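Local atomic coordinates of ABC transporter periplasmic-binding protein YtfQ (Mycobacterium smegmatis, PDB entry 6HB0), a protein that probably binds a sugar, likely L-arabinofuranose, as the extracytoplasmic solute-binding component of an ABC transporter. Residues F189-G194 against M218-M223. Sequence-based numbering, arbitrary orientation.
Sequences FTRSGG and MGLGAM
G194 and G221 bring two helices of a periplasmic binding protein domain almost backbone to backbone: the start of helix 191-204 lies against the first turns of helix 216-228. In this alpha/beta fold the two helices follow strands 179-186 and 210-213 of the same sheet, and glycine suits the crossing because, lacking a side chain, it lets the main chains close in, G194 facing M218 O and G221 facing R191 O. The CA atoms of G194 and M218 are only 3.8 Å apart. Nearby, the CA-H of G221 points at R191 O, a weak C-H...O contact of 3.4 Å with 145° at the hydrogen.

M218 supplies much of the van der Waals contact, its long, unbranched and pliable chain fitting along the turn preceding helix 191-204. Its CG lies 3.4 Å from T190 O, while SD meets F189 N. A bend at chi3 (-60°) then turns the methyl CE obliquely to the F189 ring, 3.9 Å from CD1. That ring also meets W33 and touches P161 and R165 of helix 160-173, so the methyl packs on a ring shared with that helix.

The polar interactions gather around the helix start. T190 is its N-cap: OG1 accepts from G193 N at 2.9 Å, giving this first-turn amide an acceptor, and T190 O takes the first helical bond, from G194 N. N215, just ahead of helix 216-228, ties the two segments together, receiving M218 N on OD1 and donating through ND2 to F189 O.

With CG anti to the backbone N (chi1 -173°) and the chain extended to NE, R191 spans G221 and carries NH2 to a salt bridge with E224, further along helix 216-228, so its charge is paired on the helix it crosses. L220 suits the place beneath it: its apolar side chain also packs on A251 of helix 246-253, and its CB lies under one guanidinium face, toward the rim, 3.7 Å from R191 CZ.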
loop_
_atom_site.group_PDB
_atom_site.type_symbol
_atom_site.label_atom_id
_atom_site.label_comp_id
_atom_site.label_asym_id
_atom_site.label_seq_id
_atom_site.Cartn_x
_atom_site.Cartn_y
_atom_site.Cartn_z
ATOM N N PHE A 189 1.389 -13.351 -5.394
ATOM C CA PHE A 189 0.344 -12.656 -4.679
ATOM C C PHE A 189 -0.999 -13.372 -4.621
ATOM O O PHE A 189 -2.001 -12.741 -4.287
ATOM C CB PHE A 189 0.144 -11.231 -5.259
ATOM C CG PHE A 189 1.247 -10.251 -4.926
ATOM C CD1 PHE A 189 1.731 -10.133 -3.626
ATOM C CD2 PHE A 189 1.786 -9.420 -5.919
ATOM C CE1 PHE A 189 2.710 -9.209 -3.324
ATOM C CE2 PHE A 189 2.781 -8.505 -5.613
ATOM C CZ PHE A 189 3.211 -8.371 -4.299
ATOM N N THR A 190 -1.053 -14.679 -4.865
ATOM C CA THR A 190 -2.330 -15.388 -4.843
ATOM C C THR A 190 -2.354 -16.461 -3.775
ATOM O O THR A 190 -1.302 -16.935 -3.321
ATOM C CB THR A 190 -2.656 -16.089 -6.177
ATOM O OG1 THR A 190 -1.811 -17.213 -6.342
ATOM C CG2 THR A 190 -2.503 -15.133 -7.347
ATOM N N ARG A 191 -3.568 -16.810 -3.366
ATOM C CA ARG A 191 -3.772 -17.807 -2.352
ATOM C C ARG A 191 -3.242 -19.161 -2.793
ATOM O O ARG A 191 -2.511 -19.840 -2.034
ATOM C CB ARG A 191 -5.262 -17.893 -2.025
ATOM C CG ARG A 191 -5.549 -18.795 -0.837
ATOM C CD ARG A 191 -7.027 -18.836 -0.552
ATOM N NE ARG A 191 -7.293 -19.321 0.802
ATOM C CZ ARG A 191 -7.856 -18.609 1.783
ATOM N NH1 ARG A 191 -8.223 -17.337 1.614
ATOM N NH2 ARG A 191 -8.053 -19.185 2.958
ATOM N N SER A 192 -3.541 -19.552 -4.025
ATOM C CA SER A 192 -3.116 -20.872 -4.469
ATOM C C SER A 192 -1.591 -20.866 -4.675
ATOM O O SER A 192 -0.950 -21.874 -4.427
ATOM C CB SER A 192 -3.871 -21.328 -5.719
ATOM O OG SER A 192 -3.438 -20.621 -6.855
ATOM N N GLY A 193 -1.031 -19.722 -5.091
ATOM C CA GLY A 193 0.427 -19.570 -5.257
ATOM C C GLY A 193 1.119 -19.698 -3.915
ATOM O O GLY A 193 2.108 -20.424 -3.779
ATOM N N GLY A 194 0.582 -19.007 -2.902
ATOM C CA GLY A 194 1.148 -19.099 -1.548
ATOM C C GLY A 194 1.053 -20.489 -0.961
ATOM O O GLY A 194 1.967 -20.955 -0.309
ATOM N N MET A 218 -1.289 -14.894 -0.077
ATOM C CA MET A 218 -0.219 -15.869 0.018
ATOM C C MET A 218 -0.092 -16.388 1.448
ATOM O O MET A 218 0.068 -17.589 1.656
ATOM C CB MET A 218 1.109 -15.267 -0.450
ATOM C CG MET A 218 1.110 -15.009 -1.920
ATOM S SD MET A 218 2.745 -14.607 -2.573
ATOM C CE MET A 218 3.188 -13.110 -1.635
ATOM N N GLY A 219 -0.242 -15.491 2.417
ATOM C CA GLY A 219 -0.269 -15.883 3.825
ATOM C C GLY A 219 -1.423 -16.829 4.136
ATOM O O GLY A 219 -1.251 -17.792 4.875
ATOM N N LEU A 220 -2.608 -16.579 3.567
ATOM C CA LEU A 220 -3.708 -17.447 3.835
ATOM C C LEU A 220 -3.507 -18.799 3.185
ATOM O O LEU A 220 -3.859 -19.799 3.767
ATOM C CB LEU A 220 -5.032 -16.824 3.424
ATOM C CG LEU A 220 -5.395 -15.540 4.175
ATOM C CD1 LEU A 220 -6.419 -14.703 3.404
ATOM C CD2 LEU A 220 -5.911 -15.938 5.535
ATOM N N GLY A 221 -2.917 -18.824 1.997
ATOM C CA GLY A 221 -2.560 -20.072 1.332
ATOM C C GLY A 221 -1.614 -20.901 2.161
ATOM O O GLY A 221 -1.822 -22.107 2.329
ATOM N N ALA A 222 -0.588 -20.229 2.667
ATOM C CA ALA A 222 0.466 -20.824 3.487
ATOM C C ALA A 222 -0.099 -21.443 4.737
ATOM O O ALA A 222 0.256 -22.531 5.087
ATOM C CB ALA A 222 1.509 -19.775 3.847
ATOM N N MET A 223 -0.994 -20.723 5.384
ATOM C CA MET A 223 -1.714 -21.192 6.553
ATOM C C MET A 223 -2.428 -22.526 6.259
ATOM O O MET A 223 -2.364 -23.461 7.043
ATOM C CB MET A 223 -2.706 -20.078 6.935
ATOM C CG MET A 223 -3.678 -20.324 8.041
ATOM S SD MET A 223 -4.943 -19.011 8.067
ATOM C CE MET A 223 -6.237 -19.769 7.080
#